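Local coordinates for DNA mismatch repair protein PMS1 (Saccharomyces cerevisiae, PDB 3H4L), which probably acts in DNA mismatch repair as an ATP-binding protein, its N-terminal region being built on a GHKL-type ATPase fold, at residues S269-G274 with D356-Q361; C301-K306 with I349-L354. All blocks are in the same frame, centred on the assembly; numbering follows the deposited sequence.

Contact 1 of 2, residues S269-G274 with D356-Q361; sequences SQNSFG and DYYNRQ
The phenol of Y358 ends on the main chain of the opposing segment: its OH donates to the carbonyl O of S269 at 2.7 Å, with a C=O...OH angle of 166°, so the hydroxyl lies almost on the line of the carbonyl bond. S269 O and Q270 CA lie at the rim of the ring, near its plane, so residues 269-270 meet the tyrosine edge-on. Two residues past S269, at N271, the chain is held by Q361. The Q361 side chain, with CG anti to the backbone N and extended beyond, delivers OE1 to the backbone N of N271 at 3.1 Å; the N-H...O angle of 140° shows a bent bond. A third link runs the other way: N271 ND2 reaches the backbone O of Y358 at 3.2 Å, a weak and bent bond. The N271 amide passes the ring in the opposite direction, its plane turned 35° from that of the ring, with N271 CB 3.8 Å from Y358 CD2. Two helix side chains thus hold main-chain groups on either side of Q270, the S269 carbonyl and the N271 N-H, while a loop side chain returns to the helix backbone. A phenylalanine in place of the tyrosine would remove the hydroxyl and would probably leave the S269 carbonyl without this donor. Y358 also meets the F308 ring and I268 of strand 261-269. The geometry is that of a helix tied by side-chain-to-main-chain hydrogen bonds to the end of a strand: helix 343-362 holds the chain where strand 261-269 runs out into a loop, within the S5-like domain of this mismatch repair protein.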
ATOM      1  N   SER B 269      -0.044 -26.789   2.201  1.00 52.66           N
ATOM      2  CA  SER B 269       0.364 -26.952   3.585  1.00 55.55           C
ATOM      3  C   SER B 269       0.546 -28.414   3.936  1.00 57.08           C
ATOM      4  O   SER B 269      -0.233 -29.266   3.512  1.00 55.58           O
ATOM      5  CB  SER B 269      -0.671 -26.337   4.522  1.00 55.07           C
ATOM      6  OG  SER B 269      -0.667 -24.930   4.407  1.00 57.88           O
ATOM      7  N   GLN B 270       1.588 -28.699   4.706  1.00 60.74           N
ATOM      8  CA  GLN B 270       1.838 -30.060   5.130  1.00 64.15           C
ATOM      9  C   GLN B 270       0.843 -30.380   6.241  1.00 65.92           C
ATOM     10  O   GLN B 270       0.470 -29.499   7.017  1.00 65.64           O
ATOM     11  CB  GLN B 270       3.285 -30.223   5.600  1.00 64.45           C
ATOM     12  CG  GLN B 270       3.823 -29.151   6.506  1.00 66.63           C
ATOM     13  CD  GLN B 270       5.300 -29.374   6.815  1.00 67.75           C
ATOM     14  OE1 GLN B 270       5.705 -30.472   7.202  1.00 67.78           O
ATOM     15  NE2 GLN B 270       6.105 -28.335   6.650  1.00 67.00           N
ATOM     16  N   ASN B 271       0.392 -31.631   6.289  1.00 68.86           N
ATOM     17  CA  ASN B 271      -0.591 -32.064   7.284  1.00 71.26           C
ATOM     18  C   ASN B 271      -0.106 -31.965   8.720  1.00 71.65           C
ATOM     19  O   ASN B 271      -0.896 -32.087   9.652  1.00 71.61           O
ATOM     20  CB  ASN B 271      -1.025 -33.505   7.013  1.00 73.03           C
ATOM     21  CG  ASN B 271       0.144 -34.474   6.991  1.00 74.13           C
ATOM     22  OD1 ASN B 271       1.140 -34.285   7.694  1.00 74.32           O
ATOM     23  ND2 ASN B 271       0.020 -35.529   6.190  1.00 74.60           N
ATOM     24  N   SER B 272       1.194 -31.759   8.893  1.00 73.16           N
ATOM     25  CA  SER B 272       1.776 -31.639  10.221  1.00 74.25           C
ATOM     26  C   SER B 272       0.881 -30.737  11.078  1.00 74.82           C
ATOM     27  O   SER B 272       0.461 -29.661  10.638  1.00 75.57           O
ATOM     28  CB  SER B 272       3.186 -31.053  10.109  1.00 74.72           C
ATOM     29  OG  SER B 272       3.862 -31.106  11.348  1.00 74.94           O
ATOM     30  N   PHE B 273       0.574 -31.192  12.289  1.00 74.23           N
ATOM     31  CA  PHE B 273      -0.275 -30.437  13.209  1.00 74.13           C
ATOM     32  C   PHE B 273       0.119 -28.962  13.303  1.00 73.63           C
ATOM     33  O   PHE B 273       1.289 -28.626  13.493  1.00 73.33           O
ATOM     34  CB  PHE B 273      -0.234 -31.077  14.600  1.00 74.16           C
ATOM     35  N   GLY B 274      -0.867 -28.085  13.162  1.00 73.55           N
ATOM     36  CA  GLY B 274      -0.605 -26.661  13.247  1.00 74.58           C
ATOM     37  C   GLY B 274      -0.177 -25.990  11.953  1.00 75.99           C
ATOM     38  O   GLY B 274      -0.584 -24.861  11.676  1.00 77.28           O
ATOM     39  N   ASP B 356      -2.433 -40.057  -0.604  1.00 59.74           N
ATOM     40  CA  ASP B 356      -1.224 -40.853  -0.503  1.00 60.13           C
ATOM     41  C   ASP B 356       0.027 -39.971  -0.501  1.00 58.51           C
ATOM     42  O   ASP B 356       1.103 -40.420  -0.110  1.00 59.63           O
ATOM     43  CB  ASP B 356      -1.179 -41.876  -1.645  1.00 62.58           C
ATOM     44  CG  ASP B 356      -0.027 -41.644  -2.595  1.00 64.61           C
ATOM     45  OD1 ASP B 356       0.146 -40.493  -3.060  1.00 66.76           O
ATOM     46  OD2 ASP B 356       0.699 -42.618  -2.882  1.00 65.00           O
ATOM     47  N   TYR B 357      -0.112 -38.723  -0.947  1.00 56.48           N
ATOM     48  CA  TYR B 357       1.009 -37.782  -0.953  1.00 54.40           C
ATOM     49  C   TYR B 357       1.228 -37.338   0.488  1.00 54.92           C
ATOM     50  O   TYR B 357       2.364 -37.162   0.934  1.00 53.47           O
ATOM     51  CB  TYR B 357       0.694 -36.553  -1.814  1.00 52.79           C
ATOM     52  CG  TYR B 357       1.472 -35.297  -1.435  1.00 50.29           C
ATOM     53  CD1 TYR B 357       2.737 -35.044  -1.969  1.00 49.24           C
ATOM     54  CD2 TYR B 357       0.939 -34.368  -0.532  1.00 48.31           C
ATOM     55  CE1 TYR B 357       3.453 -33.902  -1.619  1.00 47.94           C
ATOM     56  CE2 TYR B 357       1.649 -33.224  -0.174  1.00 46.71           C
ATOM     57  CZ  TYR B 357       2.907 -32.996  -0.724  1.00 48.03           C
ATOM     58  OH  TYR B 357       3.617 -31.856  -0.393  1.00 47.60           O
ATOM     59  N   TYR B 358       0.126 -37.143   1.206  1.00 55.06           N
ATOM     60  CA  TYR B 358       0.196 -36.735   2.602  1.00 57.05           C
ATOM     61  C   TYR B 358       0.679 -37.901   3.468  1.00 58.50           C
ATOM     62  O   TYR B 358       1.500 -37.705   4.364  1.00 58.30           O
ATOM     63  CB  TYR B 358      -1.169 -36.229   3.083  1.00 55.63           C
ATOM     64  CG  TYR B 358      -1.403 -34.753   2.807  1.00 54.42           C
ATOM     65  CD1 TYR B 358      -2.546 -34.316   2.125  1.00 52.61           C
ATOM     66  CD2 TYR B 358      -0.490 -33.792   3.249  1.00 52.74           C
ATOM     67  CE1 TYR B 358      -2.774 -32.957   1.895  1.00 51.40           C
ATOM     68  CE2 TYR B 358      -0.706 -32.434   3.028  1.00 50.99           C
ATOM     69  CZ  TYR B 358      -1.849 -32.021   2.353  1.00 51.73           C
ATOM     70  OH  TYR B 358      -2.068 -30.675   2.159  1.00 47.58           O
ATOM     71  N   ASN B 359       0.183 -39.110   3.198  1.00 60.07           N
ATOM     72  CA  ASN B 359       0.610 -40.295   3.954  1.00 61.07           C
ATOM     73  C   ASN B 359       2.129 -40.398   3.889  1.00 61.89           C
ATOM     74  O   ASN B 359       2.787 -40.688   4.886  1.00 61.70           O
ATOM     75  CB  ASN B 359       0.009 -41.579   3.366  1.00 60.10           C
ATOM     76  CG  ASN B 359      -1.350 -41.915   3.950  1.00 59.39           C
ATOM     77  OD1 ASN B 359      -1.517 -41.965   5.169  1.00 58.65           O
ATOM     78  ND2 ASN B 359      -2.324 -42.167   3.080  1.00 58.64           N
ATOM     79  N   ARG B 360       2.674 -40.163   2.700  1.00 63.26           N
ATOM     80  CA  ARG B 360       4.116 -40.213   2.490  1.00 65.32           C
ATOM     81  C   ARG B 360       4.828 -39.068   3.204  1.00 66.10           C
ATOM     82  O   ARG B 360       6.027 -39.141   3.482  1.00 66.68           O
ATOM     83  CB  ARG B 360       4.438 -40.160   0.994  1.00 65.97           C
ATOM     84  CG  ARG B 360       4.074 -41.426   0.238  1.00 68.76           C
ATOM     85  CD  ARG B 360       4.766 -41.495  -1.118  1.00 69.62           C
ATOM     86  NE  ARG B 360       4.694 -42.844  -1.676  1.00 71.74           N
ATOM     87  CZ  ARG B 360       5.322 -43.240  -2.778  1.00 73.02           C
ATOM     88  NH1 ARG B 360       6.079 -42.389  -3.458  1.00 74.51           N
ATOM     89  NH2 ARG B 360       5.200 -44.496  -3.195  1.00 72.52           N
ATOM     90  N   GLN B 361       4.089 -38.007   3.500  1.00 66.69           N
ATOM     91  CA  GLN B 361       4.668 -36.861   4.176  1.00 67.87           C
ATOM     92  C   GLN B 361       4.789 -37.133   5.673  1.00 69.94           C
ATOM     93  O   GLN B 361       5.732 -36.680   6.329  1.00 69.75           O
ATOM     94  CB  GLN B 361       3.806 -35.625   3.944  1.00 66.14           C
ATOM     95  CG  GLN B 361       4.504 -34.331   4.277  1.00 63.90           C
ATOM     96  CD  GLN B 361       3.669 -33.128   3.927  1.00 62.74           C
ATOM     97  OE1 GLN B 361       2.649 -32.863   4.564  1.00 61.93           O
ATOM     98  NE2 GLN B 361       4.088 -32.395   2.902  1.00 62.70           N
TER

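Contact 2 of 2, residues C301-K306 with I349-L354; sequences CNEVYK and IFKTTL
Two helices of the S5-like domain, 295-306 and 343-362, pack side by side here; the short segments 301-306 and 349-354 run in roughly the same direction, with axes 9.9 Å apart at an angle of 32°. V304 fills the middle, where the backbones come closest. Its two methyls divide the work: CG2 rests on the aliphatic K351 CG at 3.4 Å, whereas CG1 faces L354 CD2 at 4.2 Å. One turn back from V304, C301 SG sits at the edge of the F350 ring, 4.0 Å from CE2 and 80° off the ring normal, a sulfur-aromatic contact made at the rim and not over a face. Toward the exposed border the chemistry turns polar. The K351 chain bends at chi3 (-59°) and crosses the extended E303 at about a right angle; E303 OE1 meets K351 CE first, at 3.1 Å, and K351 NZ at 3.5 Å, a long salt bridge. F350 also touches L297 and C300 of helix 295-306 and L236 of strand 229-237, while T353 lies on L234 and L236, so helix 343-362 lies against both helix 295-306 and strand 229-237, an outermost strand of the four-stranded sheet within this chain.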
ATOM      1  N   CYS B 301      -9.838 -31.130  -1.952  1.00 66.99           N
ATOM      2  CA  CYS B 301      -8.625 -30.749  -1.235  1.00 66.12           C
ATOM      3  C   CYS B 301      -8.910 -30.695   0.260  1.00 65.98           C
ATOM      4  O   CYS B 301      -8.227 -31.330   1.059  1.00 67.12           O
ATOM      5  CB  CYS B 301      -8.144 -29.369  -1.703  1.00 66.80           C
ATOM      6  SG  CYS B 301      -6.766 -29.314  -2.884  1.00 62.86           S
ATOM      7  N   ASN B 302      -9.933 -29.930   0.626  1.00 65.60           N
ATOM      8  CA  ASN B 302     -10.321 -29.759   2.019  1.00 64.97           C
ATOM      9  C   ASN B 302     -10.598 -31.050   2.777  1.00 64.33           C
ATOM     10  O   ASN B 302     -10.060 -31.260   3.862  1.00 63.68           O
ATOM     11  CB  ASN B 302     -11.544 -28.844   2.113  1.00 65.14           C
ATOM     12  CG  ASN B 302     -11.234 -27.417   1.695  1.00 65.17           C
ATOM     13  OD1 ASN B 302     -10.291 -26.800   2.199  1.00 63.60           O
ATOM     14  ND2 ASN B 302     -12.035 -26.882   0.779  1.00 64.46           N
ATOM     15  N   GLU B 303     -11.435 -31.913   2.214  1.00 63.98           N
ATOM     16  CA  GLU B 303     -11.768 -33.161   2.888  1.00 64.21           C
ATOM     17  C   GLU B 303     -10.539 -34.048   3.091  1.00 63.28           C
ATOM     18  O   GLU B 303     -10.255 -34.483   4.212  1.00 62.22           O
ATOM     19  CB  GLU B 303     -12.851 -33.907   2.103  1.00 65.26           C
ATOM     20  CG  GLU B 303     -12.414 -34.448   0.766  1.00 66.28           C
ATOM     21  CD  GLU B 303     -13.594 -34.757  -0.126  1.00 68.60           C
ATOM     22  OE1 GLU B 303     -13.393 -35.391  -1.188  1.00 68.73           O
ATOM     23  OE2 GLU B 303     -14.724 -34.351   0.236  1.00 68.97           O
ATOM     24  N   VAL B 304      -9.811 -34.302   2.007  1.00 62.58           N
ATOM     25  CA  VAL B 304      -8.606 -35.123   2.058  1.00 61.26           C
ATOM     26  C   VAL B 304      -7.636 -34.603   3.110  1.00 61.01           C
ATOM     27  O   VAL B 304      -6.929 -35.381   3.743  1.00 61.53           O
ATOM     28  CB  VAL B 304      -7.876 -35.133   0.699  1.00 60.62           C
ATOM     29  CG1 VAL B 304      -6.631 -36.002   0.783  1.00 59.31           C
ATOM     30  CG2 VAL B 304      -8.810 -35.637  -0.388  1.00 61.19           C
ATOM     31  N   TYR B 305      -7.602 -33.286   3.291  1.00 59.97           N
ATOM     32  CA  TYR B 305      -6.710 -32.670   4.271  1.00 60.14           C
ATOM     33  C   TYR B 305      -7.225 -32.864   5.695  1.00 61.68           C
ATOM     34  O   TYR B 305      -6.443 -33.084   6.623  1.00 62.24           O
ATOM     35  CB  TYR B 305      -6.559 -31.173   3.999  1.00 57.08           C
ATOM     36  CG  TYR B 305      -5.571 -30.491   4.919  1.00 53.44           C
ATOM     37  CD1 TYR B 305      -4.200 -30.582   4.690  1.00 51.93           C
ATOM     38  CD2 TYR B 305      -6.007 -29.778   6.036  1.00 52.33           C
ATOM     39  CE1 TYR B 305      -3.286 -29.979   5.547  1.00 51.18           C
ATOM     40  CE2 TYR B 305      -5.104 -29.174   6.901  1.00 50.30           C
ATOM     41  CZ  TYR B 305      -3.745 -29.278   6.653  1.00 51.56           C
ATOM     42  OH  TYR B 305      -2.840 -28.696   7.519  1.00 51.61           O
ATOM     43  N   LYS B 306      -8.542 -32.761   5.865  1.00 63.15           N
ATOM     44  CA  LYS B 306      -9.164 -32.933   7.172  1.00 63.84           C
ATOM     45  C   LYS B 306      -8.693 -34.255   7.777  1.00 65.04           C
ATOM     46  O   LYS B 306      -8.220 -34.304   8.915  1.00 64.49           O
ATOM     47  CB  LYS B 306     -10.685 -32.932   7.030  1.00 63.13           C
ATOM     48  N   ILE B 349      -8.993 -39.678  -8.873  1.00 63.58           N
ATOM     49  CA  ILE B 349      -7.577 -39.984  -9.002  1.00 62.67           C
ATOM     50  C   ILE B 349      -6.762 -38.948  -8.236  1.00 61.35           C
ATOM     51  O   ILE B 349      -5.678 -39.242  -7.735  1.00 61.10           O
ATOM     52  CB  ILE B 349      -7.150 -40.024 -10.488  1.00 63.00           C
ATOM     53  CG1 ILE B 349      -7.769 -41.259 -11.154  1.00 62.91           C
ATOM     54  CG2 ILE B 349      -5.632 -40.032 -10.606  1.00 62.41           C
ATOM     55  CD1 ILE B 349      -7.257 -41.544 -12.551  1.00 63.96           C
ATOM     56  N   PHE B 350      -7.300 -37.739  -8.135  1.00 59.59           N
ATOM     57  CA  PHE B 350      -6.630 -36.674  -7.410  1.00 58.76           C
ATOM     58  C   PHE B 350      -6.753 -36.934  -5.907  1.00 58.79           C
ATOM     59  O   PHE B 350      -5.764 -36.899  -5.168  1.00 56.80           O
ATOM     60  CB  PHE B 350      -7.264 -35.317  -7.746  1.00 58.36           C
ATOM     61  CG  PHE B 350      -6.669 -34.168  -6.978  1.00 58.45           C
ATOM     62  CD1 PHE B 350      -5.399 -33.689  -7.289  1.00 58.20           C
ATOM     63  CD2 PHE B 350      -7.350 -33.608  -5.901  1.00 58.63           C
ATOM     64  CE1 PHE B 350      -4.816 -32.674  -6.534  1.00 58.45           C
ATOM     65  CE2 PHE B 350      -6.775 -32.591  -5.135  1.00 58.39           C
ATOM     66  CZ  PHE B 350      -5.507 -32.123  -5.451  1.00 57.97           C
ATOM     67  N   LYS B 351      -7.980 -37.203  -5.467  1.00 59.59           N
ATOM     68  CA  LYS B 351      -8.259 -37.448  -4.059  1.00 60.18           C
ATOM     69  C   LYS B 351      -7.320 -38.486  -3.462  1.00 59.90           C
ATOM     70  O   LYS B 351      -6.751 -38.265  -2.397  1.00 61.29           O
ATOM     71  CB  LYS B 351      -9.710 -37.894  -3.877  1.00 61.41           C
ATOM     72  CG  LYS B 351     -10.158 -37.987  -2.422  1.00 64.81           C
ATOM     73  CD  LYS B 351     -11.558 -38.600  -2.290  1.00 68.22           C
ATOM     74  CE  LYS B 351     -12.616 -37.797  -3.054  1.00 70.04           C
ATOM     75  NZ  LYS B 351     -13.993 -38.372  -2.930  1.00 70.20           N
ATOM     76  N   THR B 352      -7.142 -39.611  -4.146  1.00 58.63           N
ATOM     77  CA  THR B 352      -6.264 -40.650  -3.624  1.00 58.71           C
ATOM     78  C   THR B 352      -4.791 -40.296  -3.821  1.00 57.57           C
ATOM     79  O   THR B 352      -3.959 -40.625  -2.978  1.00 55.66           O
ATOM     80  CB  THR B 352      -6.549 -42.033  -4.283  1.00 60.27           C
ATOM     81  OG1 THR B 352      -5.954 -42.093  -5.589  1.00 60.91           O
ATOM     82  CG2 THR B 352      -8.055 -42.258  -4.407  1.00 60.09           C
ATOM     83  N   THR B 353      -4.477 -39.623  -4.929  1.00 57.64           N
ATOM     84  CA  THR B 353      -3.098 -39.227  -5.234  1.00 56.66           C
ATOM     85  C   THR B 353      -2.570 -38.224  -4.214  1.00 56.69           C
ATOM     86  O   THR B 353      -1.402 -38.278  -3.822  1.00 55.68           O
ATOM     87  CB  THR B 353      -2.969 -38.597  -6.643  1.00 55.57           C
ATOM     88  OG1 THR B 353      -3.155 -39.603  -7.648  1.00 52.76           O
ATOM     89  CG2 THR B 353      -1.592 -37.978  -6.819  1.00 55.56           C
ATOM     90  N   LEU B 354      -3.433 -37.305  -3.794  1.00 57.13           N
ATOM     91  CA  LEU B 354      -3.043 -36.310  -2.809  1.00 57.47           C
ATOM     92  C   LEU B 354      -2.956 -37.006  -1.456  1.00 57.64           C
ATOM     93  O   LEU B 354      -1.952 -36.901  -0.752  1.00 55.96           O
ATOM     94  CB  LEU B 354      -4.075 -35.176  -2.752  1.00 57.33           C
ATOM     95  CG  LEU B 354      -3.741 -34.079  -1.739  1.00 57.50           C
ATOM     96  CD1 LEU B 354      -2.472 -33.367  -2.181  1.00 58.04           C
ATOM     97  CD2 LEU B 354      -4.893 -33.098  -1.620  1.00 58.34           C
TER

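Both contacts use helix 343-362, in neighbouring turns, and their centres lie about 11 Å apart; along the chain, contact 2 is nested inside the loop that contact 1 closes. Each is largely buried, yet the chemistry differs with the partner. Contact 1 meets an irregular segment whose S269 carbonyl and N271 N-H are hydrogen-bonded by helix side chains; contact 2 meets a regular helix and relies on apolar side chains, with a charged pair at its exposed border. Y305 joins them: from the helix of contact 2 its ring packs against the Y358 hydroxyl, Y305 CD1 to Y358 OH 3.3 Å, and its own OH makes a weak hydrogen bond to Q270 O.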